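Local coordinates for putative sugar ABC transporter, substrate-binding protein (Clostridium phytofermentans, PDB 4WZZ) that binds L-rhamnose between two lobes, probably as the substrate-binding component of a sugar ABC transporter, at residues Gly220-Gln225 with Ala246-Gly251; Asn66-Lys71 with Leu273-Glu278; Ala182-Ala187 with Asp229-Ile234; Ile60-Gly65 with Ala118-Asp123. One frame throughout, in Å; residues are numbered along the deposited sequence.

Overall arrangement
From the N terminus, residues 60-65 open contact 4 and residues 66-71, directly after them, open contact 2. Contact 4 closes at 118-123, a loop within the first lobe that crosses contact 2. Contact 3 opens at 182-187 and contact 1 at 220-225; contact 3 closes at 229-234 and contact 1 at 246-251, so these two also cross. Both nest inside the long loop that contact 2 closes at 273-278. Contacts 1 and 3 share helix 224-237 and tie the second lobe together, contact 2 brings the two lobes face to face, and contacts 1, 2 and 4 all meet the rhamnose in the cleft.

Contact 1: Gly220-Gln225 with Ala246-Gly251; sequences GDDEYQ and APTTVG. With RAM (alpha-L-rhamnopyranose), chain B.
Two partners grip the hydroxyl oxygen of T248. OG1 donates to D222 OD1 at 2.7 Å, meeting that oxygen nearly along its C-O bond, and it accepts the backbone N-H of G251 over 3.1 Å, almost straight at 176°. The second bond makes T248 the N-cap of helix 249-261, a place that suits threonine because its short hydroxyl reaches back to an N-H of the first turn. D222 uses its other carboxylate oxygen for the ligand: OD2 accepts from rhamnose O2 at 2.6 Å. One aspartate therefore links the capped helix to the sugar, and K62 NZ adds only a long, weak ion pair to OD2.

V250 packs against the main chain of D222 and E223. With CG1 anti to its backbone N (chi1 173°), that methyl carbon lies 3.5 Å from both D222 C and E223 C, while CG2 sits beside the D222 carboxylate and carbonyl oxygens. T249, next to the cap, faces the sugar instead: its N donates to the ring oxygen O5 at 2.9 Å (165°), and its OG1 shares a 2.8 Å hydrogen bond with O1. Since T248 OG1 and rhamnose O2 both donate hydrogen bonds to D222, the carboxylate is probably ionised, with one oxygen spent on holding its position and the other accepting from the sugar's O2, an arrangement that would favour a hydroxyl there.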
loop_
_atom_site.group_PDB
_atom_site.type_symbol
_atom_site.label_atom_id
_atom_site.label_comp_id
_atom_site.label_asym_id
_atom_site.label_seq_id
_atom_site.Cartn_x
_atom_site.Cartn_y
_atom_site.Cartn_z
ATOM N N GLY A 220 -11.318 6.783 5.724
ATOM C CA GLY A 220 -11.778 7.376 4.484
ATOM C C GLY A 220 -12.044 6.379 3.375
ATOM O O GLY A 220 -12.434 6.770 2.291
ATOM N N ASP A 221 -11.821 5.093 3.655
ATOM C CA ASP A 221 -12.245 3.977 2.781
ATOM C C ASP A 221 -11.608 3.955 1.400
ATOM O O ASP A 221 -12.115 3.299 0.479
ATOM C CB ASP A 221 -13.763 3.961 2.655
ATOM C CG ASP A 221 -14.441 3.652 3.974
ATOM O OD1 ASP A 221 -13.738 3.286 4.928
ATOM O OD2 ASP A 221 -15.662 3.810 4.074
ATOM N N ASP A 222 -10.489 4.657 1.238
ATOM C CA ASP A 222 -9.870 4.777 -0.074
ATOM C C ASP A 222 -10.808 5.409 -1.117
ATOM O O ASP A 222 -10.712 5.170 -2.337
ATOM C CB ASP A 222 -9.311 3.419 -0.546
ATOM C CG ASP A 222 -7.856 3.240 -0.191
ATOM O OD1 ASP A 222 -7.131 4.266 0.030
ATOM O OD2 ASP A 222 -7.410 2.059 -0.181
ATOM N N GLU A 223 -11.682 6.284 -0.629
ATOM C CA GLU A 223 -12.614 7.016 -1.475
ATOM C C GLU A 223 -12.349 8.493 -1.282
ATOM O O GLU A 223 -12.175 8.957 -0.155
ATOM C CB GLU A 223 -14.049 6.697 -1.067
ATOM C CG GLU A 223 -14.413 5.250 -1.233
ATOM C CD GLU A 223 -15.873 4.921 -0.910
ATOM O OE1 GLU A 223 -16.704 5.851 -0.713
ATOM O OE2 GLU A 223 -16.179 3.703 -0.857
ATOM N N TYR A 224 -12.329 9.227 -2.393
ATOM C CA TYR A 224 -12.067 10.662 -2.362
ATOM C C TYR A 224 -13.056 11.410 -1.470
ATOM O O TYR A 224 -12.650 12.123 -0.545
ATOM C CB TYR A 224 -12.101 11.186 -3.785
ATOM C CG TYR A 224 -11.881 12.676 -3.931
ATOM C CD1 TYR A 224 -10.601 13.215 -3.831
ATOM C CD2 TYR A 224 -12.942 13.539 -4.213
ATOM C CE1 TYR A 224 -10.382 14.577 -3.975
ATOM C CE2 TYR A 224 -12.728 14.907 -4.360
ATOM C CZ TYR A 224 -11.436 15.408 -4.234
ATOM O OH TYR A 224 -11.162 16.748 -4.375
ATOM N N GLN A 225 -14.350 11.257 -1.733
ATOM C CA GLN A 225 -15.341 12.065 -1.022
ATOM C C GLN A 225 -15.358 11.715 0.468
ATOM O O GLN A 225 -15.328 12.605 1.330
ATOM C CB GLN A 225 -16.732 11.933 -1.640
ATOM C CG GLN A 225 -17.744 12.932 -1.073
ATOM C CD GLN A 225 -17.335 14.386 -1.278
ATOM O OE1 GLN A 225 -17.087 14.835 -2.408
ATOM N NE2 GLN A 225 -17.271 15.141 -0.177
ATOM N N ALA A 246 -1.831 10.571 6.795
ATOM C CA ALA A 246 -2.748 9.843 5.919
ATOM C C ALA A 246 -1.995 8.731 5.155
ATOM O O ALA A 246 -1.448 8.956 4.047
ATOM C CB ALA A 246 -3.409 10.831 4.917
ATOM N N PRO A 247 -1.939 7.513 5.732
ATOM C CA PRO A 247 -1.174 6.432 5.074
ATOM C C PRO A 247 -1.997 5.725 3.996
ATOM O O PRO A 247 -2.202 4.502 4.016
ATOM C CB PRO A 247 -0.861 5.487 6.232
ATOM C CG PRO A 247 -2.083 5.639 7.117
ATOM C CD PRO A 247 -2.350 7.127 7.090
ATOM N N THR A 248 -2.454 6.523 3.034
ATOM C CA THR A 248 -3.273 6.061 1.921
ATOM C C THR A 248 -3.167 7.124 0.831
ATOM O O THR A 248 -3.271 8.321 1.111
ATOM C CB THR A 248 -4.770 5.887 2.286
ATOM O OG1 THR A 248 -5.566 6.174 1.128
ATOM C CG2 THR A 248 -5.178 6.809 3.437
ATOM N N THR A 249 -2.879 6.698 -0.386
ATOM C CA THR A 249 -2.685 7.665 -1.453
ATOM C C THR A 249 -3.949 8.478 -1.712
ATOM O O THR A 249 -3.887 9.674 -2.001
ATOM C CB THR A 249 -2.189 7.020 -2.752
ATOM O OG1 THR A 249 -3.193 6.139 -3.261
ATOM C CG2 THR A 249 -0.871 6.299 -2.534
ATOM N N VAL A 250 -5.107 7.847 -1.581
ATOM C CA VAL A 250 -6.367 8.534 -1.779
ATOM C C VAL A 250 -6.615 9.521 -0.637
ATOM O O VAL A 250 -6.960 10.688 -0.860
ATOM C CB VAL A 250 -7.534 7.533 -1.894
ATOM C CG1 VAL A 250 -8.898 8.250 -1.935
ATOM C CG2 VAL A 250 -7.349 6.652 -3.128
ATOM N N GLY A 251 -6.439 9.059 0.591
ATOM C CA GLY A 251 -6.677 9.900 1.743
ATOM C C GLY A 251 -5.786 11.123 1.796
ATOM O O GLY A 251 -6.248 12.232 2.116
HETATM C C1 RAM B . -3.847 3.310 -1.270
HETATM C C2 RAM B . -4.169 1.839 -1.035
HETATM C C3 RAM B . -2.919 0.960 -1.040
HETATM C C4 RAM B . -1.823 1.557 -0.164
HETATM C C5 RAM B . -1.583 3.020 -0.532
HETATM C C6 RAM B . -0.569 3.675 0.392
HETATM O O1 RAM B . -3.468 3.478 -2.592
HETATM O O2 RAM B . -4.822 1.785 0.197
HETATM O O3 RAM B . -3.321 -0.339 -0.611
HETATM O O4 RAM B . -0.630 0.809 -0.317
HETATM O O5 RAM B . -2.774 3.756 -0.459
#

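Contact 2: Asn66-Lys71 with Leu273-Glu278; sequences NPYNQK and LGLPSE. With RAM (alpha-L-rhamnopyranose), chain B.
L275, at the N-cap position of helix 276-279, sets its two methyls against P67, Y68 and K71. CD1 lies 3.7 Å from Y68 N and 3.9 Å from P67 CB, and also meets the aliphatic end of K71 at CE. CD2 comes to the edge of the Y68 ring, near its plane, 4.2 Å from CD2 of that tyrosine. Leucine suits the place because its two methyls can serve different neighbours.

P67, in the first turn of helix 67-82, meets L275 with CB and E278 with the adjacent CG, which lies 3.6 Å from E278 OE2 where the side chains cross at about a right angle. The other carboxylate oxygen, OE1, takes a water's hydrogen at 2.8 Å; the same water donates to N66 OD1 over 3.2 Å. That amide oxygen also caps the helix, accepting from Y68 N with the donor 44° above the carbonyl plane, which leaves ND2 to donate to rhamnose O1 at 3.0 Å. With CG anti to its backbone N (chi1 169°), Y68 turns one ring face to the sugar, C5 4.1 Å above its centre, a flat surface that suits a pyranose; its hydroxyl is tied to D143 and W297. Across the two lobes, these segments meet through apolar surface and a shared water without a direct hydrogen bond, consistent with a closed cleft that can part again to release its sugar.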
loop_
_atom_site.group_PDB
_atom_site.type_symbol
_atom_site.label_atom_id
_atom_site.label_comp_id
_atom_site.label_asym_id
_atom_site.label_seq_id
_atom_site.Cartn_x
_atom_site.Cartn_y
_atom_site.Cartn_z
ATOM N N ASN A 66 -8.805 4.290 -8.050
ATOM C CA ASN A 66 -7.582 4.615 -7.295
ATOM C C ASN A 66 -6.358 4.481 -8.192
ATOM O O ASN A 66 -5.967 3.381 -8.576
ATOM C CB ASN A 66 -7.442 3.671 -6.090
ATOM C CG ASN A 66 -6.214 3.967 -5.266
ATOM O OD1 ASN A 66 -5.359 4.749 -5.677
ATOM N ND2 ASN A 66 -6.112 3.334 -4.103
ATOM N N PRO A 67 -5.747 5.597 -8.576
ATOM C CA PRO A 67 -4.620 5.538 -9.505
ATOM C C PRO A 67 -3.458 4.676 -9.022
ATOM O O PRO A 67 -2.756 4.097 -9.860
ATOM C CB PRO A 67 -4.203 7.017 -9.657
ATOM C CG PRO A 67 -5.372 7.793 -9.236
ATOM C CD PRO A 67 -6.156 6.981 -8.269
ATOM N N TYR A 68 -3.258 4.592 -7.704
ATOM C CA TYR A 68 -2.199 3.750 -7.166
ATOM C C TYR A 68 -2.442 2.303 -7.599
ATOM O O TYR A 68 -1.526 1.605 -8.036
ATOM C CB TYR A 68 -2.156 3.868 -5.647
ATOM C CG TYR A 68 -1.282 2.850 -4.978
ATOM C CD1 TYR A 68 -1.746 1.563 -4.743
ATOM C CD2 TYR A 68 0.012 3.161 -4.574
ATOM C CE1 TYR A 68 -0.947 0.609 -4.124
ATOM C CE2 TYR A 68 0.821 2.201 -3.970
ATOM C CZ TYR A 68 0.333 0.934 -3.748
ATOM O OH TYR A 68 1.136 -0.014 -3.141
ATOM N N ASN A 69 -3.688 1.866 -7.514
ATOM C CA ASN A 69 -4.017 0.487 -7.873
ATOM C C ASN A 69 -3.844 0.233 -9.367
ATOM O O ASN A 69 -3.481 -0.866 -9.790
ATOM C CB ASN A 69 -5.453 0.145 -7.477
ATOM C CG ASN A 69 -5.660 0.096 -5.970
ATOM O OD1 ASN A 69 -4.710 -0.043 -5.208
ATOM N ND2 ASN A 69 -6.899 0.213 -5.536
ATOM N N GLN A 70 -4.134 1.242 -10.175
ATOM C CA GLN A 70 -3.938 1.104 -11.616
ATOM C C GLN A 70 -2.461 0.979 -11.993
ATOM O O GLN A 70 -2.108 0.260 -12.942
ATOM C CB GLN A 70 -4.607 2.281 -12.326
ATOM C CG GLN A 70 -6.094 2.190 -12.158
ATOM C CD GLN A 70 -6.833 3.483 -12.504
ATOM O OE1 GLN A 70 -6.598 4.079 -13.551
ATOM N NE2 GLN A 70 -7.737 3.905 -11.625
ATOM N N LYS A 71 -1.593 1.681 -11.270
ATOM C CA LYS A 71 -0.162 1.605 -11.556
ATOM C C LYS A 71 0.375 0.244 -11.129
ATOM O O LYS A 71 1.229 -0.332 -11.799
ATOM C CB LYS A 71 0.594 2.751 -10.876
ATOM C CG LYS A 71 0.256 4.111 -11.547
ATOM C CD LYS A 71 0.718 5.287 -10.766
ATOM C CE LYS A 71 0.040 6.599 -11.245
ATOM N NZ LYS A 71 0.125 6.790 -12.725
ATOM N N LEU A 273 1.361 8.613 2.979
ATOM C CA LEU A 273 1.780 7.749 1.869
ATOM C C LEU A 273 1.020 8.197 0.631
ATOM O O LEU A 273 -0.165 7.958 0.514
ATOM C CB LEU A 273 1.476 6.279 2.218
ATOM C CG LEU A 273 2.168 5.802 3.506
ATOM C CD1 LEU A 273 1.759 4.370 3.824
ATOM C CD2 LEU A 273 3.713 5.962 3.434
ATOM N N GLY A 274 1.702 8.848 -0.302
ATOM C CA GLY A 274 1.026 9.429 -1.438
ATOM C C GLY A 274 1.755 9.262 -2.772
ATOM O O GLY A 274 2.951 8.963 -2.826
ATOM N N LEU A 275 1.015 9.479 -3.853
ATOM C CA LEU A 275 1.577 9.429 -5.205
ATOM C C LEU A 275 2.220 10.763 -5.508
ATOM O O LEU A 275 1.570 11.802 -5.363
ATOM C CB LEU A 275 0.491 9.180 -6.250
ATOM C CG LEU A 275 -0.090 7.759 -6.297
ATOM C CD1 LEU A 275 -1.204 7.677 -7.308
ATOM C CD2 LEU A 275 0.954 6.718 -6.633
ATOM N N PRO A 276 3.494 10.751 -5.925
ATOM C CA PRO A 276 4.114 12.021 -6.344
ATOM C C PRO A 276 3.286 12.820 -7.369
ATOM O O PRO A 276 3.160 14.056 -7.281
ATOM C CB PRO A 276 5.456 11.564 -6.927
ATOM C CG PRO A 276 5.797 10.300 -6.132
ATOM C CD PRO A 276 4.445 9.617 -5.977
ATOM N N SER A 277 2.695 12.126 -8.329
ATOM C CA SER A 277 1.879 12.756 -9.375
ATOM C C SER A 277 0.700 13.564 -8.808
ATOM O O SER A 277 0.375 14.640 -9.312
ATOM C CB SER A 277 1.361 11.699 -10.351
ATOM O OG SER A 277 0.517 10.780 -9.672
ATOM N N GLU A 278 0.059 13.042 -7.771
ATOM C CA GLU A 278 -1.077 13.699 -7.134
ATOM C C GLU A 278 -0.672 14.765 -6.107
ATOM O O GLU A 278 -1.386 15.755 -5.897
ATOM C CB GLU A 278 -1.940 12.646 -6.437
ATOM C CG GLU A 278 -2.636 11.718 -7.400
ATOM C CD GLU A 278 -3.642 10.819 -6.705
ATOM O OE1 GLU A 278 -3.301 10.207 -5.680
ATOM O OE2 GLU A 278 -4.776 10.716 -7.199
HETATM C C1 RAM B . -3.847 3.310 -1.270
HETATM C C2 RAM B . -4.169 1.839 -1.035
HETATM C C3 RAM B . -2.919 0.960 -1.040
HETATM C C4 RAM B . -1.823 1.557 -0.164
HETATM C C5 RAM B . -1.583 3.020 -0.532
HETATM C C6 RAM B . -0.569 3.675 0.392
HETATM O O1 RAM B . -3.468 3.478 -2.592
HETATM O O2 RAM B . -4.822 1.785 0.197
HETATM O O3 RAM B . -3.321 -0.339 -0.611
HETATM O O4 RAM B . -0.630 0.809 -0.317
HETATM O O5 RAM B . -2.774 3.756 -0.459
HETATM O O HOH W 1 -4.343 7.686 -5.033
#

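Contact 3: Ala182-Ala187 with Asp229-Ile234; sequences AVLSAA and DQTEAI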
loop_
_atom_site.group_PDB
_atom_site.type_symbol
_atom_site.label_atom_id
_atom_site.label_comp_id
_atom_site.label_asym_id
_atom_site.label_seq_id
_atom_site.Cartn_x
_atom_site.Cartn_y
_atom_site.Cartn_z
ATOM N N ALA A 182 -3.545 13.122 14.072
ATOM C CA ALA A 182 -4.571 12.139 13.776
ATOM C C ALA A 182 -4.182 11.311 12.560
ATOM O O ALA A 182 -3.403 11.747 11.724
ATOM C CB ALA A 182 -5.919 12.820 13.528
ATOM N N VAL A 183 -4.726 10.098 12.492
ATOM C CA VAL A 183 -4.575 9.262 11.311
ATOM C C VAL A 183 -5.846 9.297 10.479
ATOM O O VAL A 183 -6.951 9.104 10.998
ATOM C CB VAL A 183 -4.330 7.805 11.687
ATOM C CG1 VAL A 183 -4.361 6.925 10.444
ATOM C CG2 VAL A 183 -3.002 7.686 12.476
ATOM N N LEU A 184 -5.678 9.544 9.187
ATOM C CA LEU A 184 -6.750 9.363 8.218
ATOM C C LEU A 184 -6.357 8.134 7.422
ATOM O O LEU A 184 -5.440 8.176 6.590
ATOM C CB LEU A 184 -6.867 10.569 7.279
ATOM C CG LEU A 184 -7.847 10.405 6.121
ATOM C CD1 LEU A 184 -9.256 10.222 6.651
ATOM C CD2 LEU A 184 -7.784 11.622 5.174
ATOM N N SER A 185 -7.033 7.031 7.733
ATOM C CA SER A 185 -6.730 5.750 7.103
ATOM C C SER A 185 -7.634 5.503 5.892
ATOM O O SER A 185 -8.407 6.383 5.461
ATOM C CB SER A 185 -6.909 4.631 8.126
ATOM O OG SER A 185 -6.335 3.434 7.661
ATOM N N ALA A 186 -7.525 4.300 5.345
ATOM C CA ALA A 186 -8.385 3.849 4.256
ATOM C C ALA A 186 -9.532 3.018 4.863
ATOM O O ALA A 186 -10.177 3.475 5.797
ATOM C CB ALA A 186 -7.568 3.041 3.238
ATOM N N ALA A 187 -9.807 1.819 4.349
ATOM C CA ALA A 187 -10.831 0.970 4.962
ATOM C C ALA A 187 -10.356 0.512 6.330
ATOM O O ALA A 187 -9.175 0.220 6.511
ATOM C CB ALA A 187 -11.121 -0.233 4.094
ATOM N N ASP A 229 -14.528 14.205 3.580
ATOM C CA ASP A 229 -15.467 14.353 4.688
ATOM C C ASP A 229 -14.812 14.039 6.034
ATOM O O ASP A 229 -15.025 14.742 7.018
ATOM C CB ASP A 229 -16.700 13.462 4.486
ATOM C CG ASP A 229 -17.585 13.901 3.296
ATOM O OD1 ASP A 229 -17.407 15.007 2.752
ATOM O OD2 ASP A 229 -18.472 13.116 2.907
ATOM N N GLN A 230 -14.001 12.991 6.083
ATOM C CA GLN A 230 -13.313 12.623 7.320
ATOM C C GLN A 230 -12.234 13.635 7.686
ATOM O O GLN A 230 -11.984 13.861 8.859
ATOM C CB GLN A 230 -12.748 11.204 7.252
ATOM C CG GLN A 230 -13.835 10.140 7.244
ATOM C CD GLN A 230 -14.776 10.240 8.428
ATOM O OE1 GLN A 230 -14.355 10.349 9.572
ATOM N NE2 GLN A 230 -16.075 10.239 8.145
ATOM N N THR A 231 -11.597 14.258 6.700
ATOM C CA THR A 231 -10.655 15.331 7.002
ATOM C C THR A 231 -11.389 16.469 7.702
ATOM O O THR A 231 -10.891 17.004 8.686
ATOM C CB THR A 231 -9.926 15.851 5.734
ATOM O OG1 THR A 231 -9.227 14.762 5.129
ATOM C CG2 THR A 231 -8.913 16.943 6.091
ATOM N N GLU A 232 -12.561 16.848 7.202
ATOM C CA GLU A 232 -13.362 17.895 7.862
ATOM C C GLU A 232 -13.741 17.472 9.277
ATOM O O GLU A 232 -13.729 18.290 10.198
ATOM C CB GLU A 232 -14.631 18.219 7.057
ATOM C CG GLU A 232 -14.295 18.889 5.725
ATOM C CD GLU A 232 -15.476 19.602 5.088
ATOM O OE1 GLU A 232 -16.247 18.946 4.363
ATOM O OE2 GLU A 232 -15.627 20.820 5.321
ATOM N N ALA A 233 -14.050 16.186 9.449
ATOM C CA ALA A 233 -14.410 15.659 10.766
ATOM C C ALA A 233 -13.239 15.736 11.733
ATOM O O ALA A 233 -13.435 16.057 12.913
ATOM C CB ALA A 233 -14.894 14.210 10.654
ATOM N N ILE A 234 -12.036 15.403 11.249
ATOM C CA ILE A 234 -10.825 15.538 12.050
ATOM C C ILE A 234 -10.662 16.995 12.540
ATOM O O ILE A 234 -10.442 17.262 13.735
ATOM C CB ILE A 234 -9.574 15.108 11.266
ATOM C CG1 ILE A 234 -9.586 13.585 11.075
ATOM C CG2 ILE A 234 -8.308 15.589 11.975
ATOM C CD1 ILE A 234 -8.614 13.099 10.059
#
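L184 spreads its side chain over three residues of helix 224-237. Its CD1 lies 3.7 Å from Q230 CB, at the base of a glutamine that bends at chi2 and carries its amide away from the strand. CD2 comes within 3.5 Å of T231 OG1, the two side chains crossing at about a right angle, and CB lies 4.1 Å from I234 CD1. Placing CG anti to the backbone N (chi1 173°) aims the leucine fork at the helix. The second methyl branch of I234, CG2, reaches back to A182 CB at 4.0 Å, where a small alanine lets the isoleucine come close to the strand.

The alternation of a strand selects these residues: A182 and L184 face the helix, whereas V183 turns the other way, onto I197 of helix 191-203. T231 can stand among apolar groups because its hydroxyl is bonded to S227 O, one turn back in its own helix. Y218 of strand 212-219 touches Q230 and I234, and A255 of helix 249-261 closes on L184 and T231.

The short axes of strand 182-185 and helix 229-234 run antiparallel at 167°, 9.6 Å apart. Strands 212-219 and 243-246 flank strand 179-185, and helix 224-237 joins them, so it packs on the strand it passes over: a beta-alpha-beta crossover in the three-layer, Rossmann-like lobe of a type I periplasmic binding protein.

Contact 4: Ile60-Gly65 with Ala118-Asp123; sequences IVKSAG and AANDTD. With RAM (alpha-L-rhamnopyranose), chain B.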
loop_
_atom_site.group_PDB
_atom_site.type_symbol
_atom_site.label_atom_id
_atom_site.label_comp_id
_atom_site.label_asym_id
_atom_site.label_seq_id
_atom_site.Cartn_x
_atom_site.Cartn_y
_atom_site.Cartn_z
ATOM N N ILE A 60 -6.105 -8.933 -8.525
ATOM C CA ILE A 60 -7.283 -8.331 -7.940
ATOM C C ILE A 60 -6.800 -7.250 -7.004
ATOM O O ILE A 60 -6.226 -7.541 -5.954
ATOM C CB ILE A 60 -8.112 -9.362 -7.162
ATOM C CG1 ILE A 60 -8.573 -10.467 -8.113
ATOM C CG2 ILE A 60 -9.316 -8.678 -6.553
ATOM C CD1 ILE A 60 -9.213 -11.676 -7.409
ATOM N N VAL A 61 -6.939 -6.001 -7.420
ATOM C CA VAL A 61 -6.463 -4.907 -6.590
ATOM C C VAL A 61 -7.513 -4.600 -5.511
ATOM O O VAL A 61 -8.543 -5.240 -5.463
ATOM C CB VAL A 61 -6.149 -3.654 -7.438
ATOM C CG1 VAL A 61 -5.054 -3.950 -8.428
ATOM C CG2 VAL A 61 -7.380 -3.165 -8.168
ATOM N N LYS A 62 -7.253 -3.631 -4.639
ATOM C CA LYS A 62 -8.210 -3.329 -3.582
ATOM C C LYS A 62 -9.520 -2.785 -4.154
ATOM O O LYS A 62 -10.602 -3.144 -3.717
ATOM C CB LYS A 62 -7.657 -2.267 -2.637
ATOM C CG LYS A 62 -6.679 -2.696 -1.586
ATOM C CD LYS A 62 -6.549 -1.540 -0.554
ATOM C CE LYS A 62 -5.644 -1.892 0.573
ATOM N NZ LYS A 62 -5.488 -0.732 1.491
ATOM N N SER A 63 -9.426 -1.870 -5.112
ATOM C CA SER A 63 -10.610 -1.156 -5.558
ATOM C C SER A 63 -10.415 -0.339 -6.819
ATOM O O SER A 63 -9.297 0.041 -7.171
ATOM C CB SER A 63 -11.115 -0.219 -4.456
ATOM O OG SER A 63 -10.135 0.775 -4.136
ATOM N N ALA A 64 -11.538 -0.063 -7.469
ATOM C CA ALA A 64 -11.610 0.881 -8.589
ATOM C C ALA A 64 -11.401 2.314 -8.108
ATOM O O ALA A 64 -11.573 2.608 -6.935
ATOM C CB ALA A 64 -12.964 0.777 -9.255
ATOM N N GLY A 65 -11.056 3.189 -9.046
ATOM C CA GLY A 65 -11.090 4.612 -8.794
ATOM C C GLY A 65 -9.876 5.073 -8.019
ATOM O O GLY A 65 -9.917 6.123 -7.388
ATOM N N ALA A 118 -4.558 -7.974 -3.414
ATOM C CA ALA A 118 -4.326 -6.931 -2.421
ATOM C C ALA A 118 -5.563 -6.876 -1.545
ATOM O O ALA A 118 -6.615 -6.372 -1.961
ATOM C CB ALA A 118 -4.096 -5.596 -3.092
ATOM N N ALA A 119 -5.445 -7.439 -0.344
ATOM C CA ALA A 119 -6.605 -7.760 0.473
ATOM C C ALA A 119 -7.298 -6.577 1.096
ATOM O O ALA A 119 -6.654 -5.701 1.676
ATOM C CB ALA A 119 -6.197 -8.744 1.596
ATOM N N ASN A 120 -8.622 -6.576 1.006
ATOM C CA ASN A 120 -9.442 -5.569 1.685
ATOM C C ASN A 120 -9.806 -5.981 3.101
ATOM O O ASN A 120 -10.359 -5.191 3.873
ATOM C CB ASN A 120 -10.711 -5.292 0.894
ATOM C CG ASN A 120 -10.438 -4.517 -0.378
ATOM O OD1 ASN A 120 -9.481 -3.749 -0.451
ATOM N ND2 ASN A 120 -11.272 -4.711 -1.382
ATOM N N ASP A 121 -9.486 -7.221 3.444
ATOM C CA ASP A 121 -9.725 -7.749 4.788
ATOM C C ASP A 121 -8.776 -8.922 4.946
ATOM O O ASP A 121 -8.534 -9.676 3.988
ATOM C CB ASP A 121 -11.176 -8.197 4.940
ATOM C CG ASP A 121 -11.526 -8.635 6.377
ATOM O OD1 ASP A 121 -11.122 -9.744 6.798
ATOM O OD2 ASP A 121 -12.231 -7.871 7.065
ATOM N N THR A 122 -8.228 -9.074 6.143
ATOM C CA THR A 122 -7.152 -10.013 6.341
ATOM C C THR A 122 -7.677 -11.453 6.331
ATOM O O THR A 122 -6.981 -12.374 5.886
ATOM C CB THR A 122 -6.450 -9.725 7.674
ATOM O OG1 THR A 122 -6.364 -8.299 7.851
ATOM C CG2 THR A 122 -5.068 -10.326 7.676
ATOM N N ASP A 123 -8.912 -11.624 6.795
ATOM C CA ASP A 123 -9.467 -12.956 7.056
ATOM C C ASP A 123 -10.692 -13.357 6.213
ATOM O O ASP A 123 -10.930 -14.543 5.968
ATOM C CB ASP A 123 -9.857 -13.048 8.528
ATOM C CG ASP A 123 -8.653 -12.999 9.459
ATOM O OD1 ASP A 123 -7.580 -13.522 9.104
ATOM O OD2 ASP A 123 -8.784 -12.430 10.558
HETATM C C1 RAM B . -3.847 3.310 -1.270
HETATM C C2 RAM B . -4.169 1.839 -1.035
HETATM C C3 RAM B . -2.919 0.960 -1.040
HETATM C C4 RAM B . -1.823 1.557 -0.164
HETATM C C5 RAM B . -1.583 3.020 -0.532
HETATM C C6 RAM B . -0.569 3.675 0.392
HETATM O O1 RAM B . -3.468 3.478 -2.592
HETATM O O2 RAM B . -4.822 1.785 0.197
HETATM O O3 RAM B . -3.321 -0.339 -0.611
HETATM O O4 RAM B . -0.630 0.809 -0.317
HETATM O O5 RAM B . -2.774 3.756 -0.459
#
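A118 N donates to I60 O at 3.1 Å, a nearly straight bond (172°) from the residue after strand 114-117 to the last residue of strand 56-60, continuing the pairing of two parallel neighbours. The second link between the segments is made by a side chain: N120 ND2 gives a hydrogen to K62 O over 2.9 Å. That donor lies in the carbonyl plane on a lone pair, and the acceptor lies in the plane of the asparagine amide, so both flat groups are well turned for the bond. The second amide hydrogen is used by T96 O. N120 OD1 faces the start of the K62 chain, 3.2 Å from its CG. Asparagine suits this place because its amide bridges two backbone carbonyls with one nitrogen.

Both segments are loops at the C-terminal ends of parallel strands, the edge where alpha/beta lobes commonly place their ligand sites. K62 uses this position: its CG passes 4.2 Å from A118 CB, and the extended chain beyond carries the amine to rhamnose. There K62 NZ donates to rhamnose O2 at 2.9 Å and, more weakly, to rhamnose O3 at 3.0 Å. N192 OD1, from the other lobe, also accepts from NZ.

Buried carbonyls of 60-65 and 118-123 share one donor: Q100 NE2 serves V61 O and A118 O, while Q100 OE1 accepts from N120 N. A119 O is met by S144 OG, and N120 O by T189 OG1. Farther along, D121 OD1 accepts D123 N at 2.9 Å in an Asx turn, and A124 N as well.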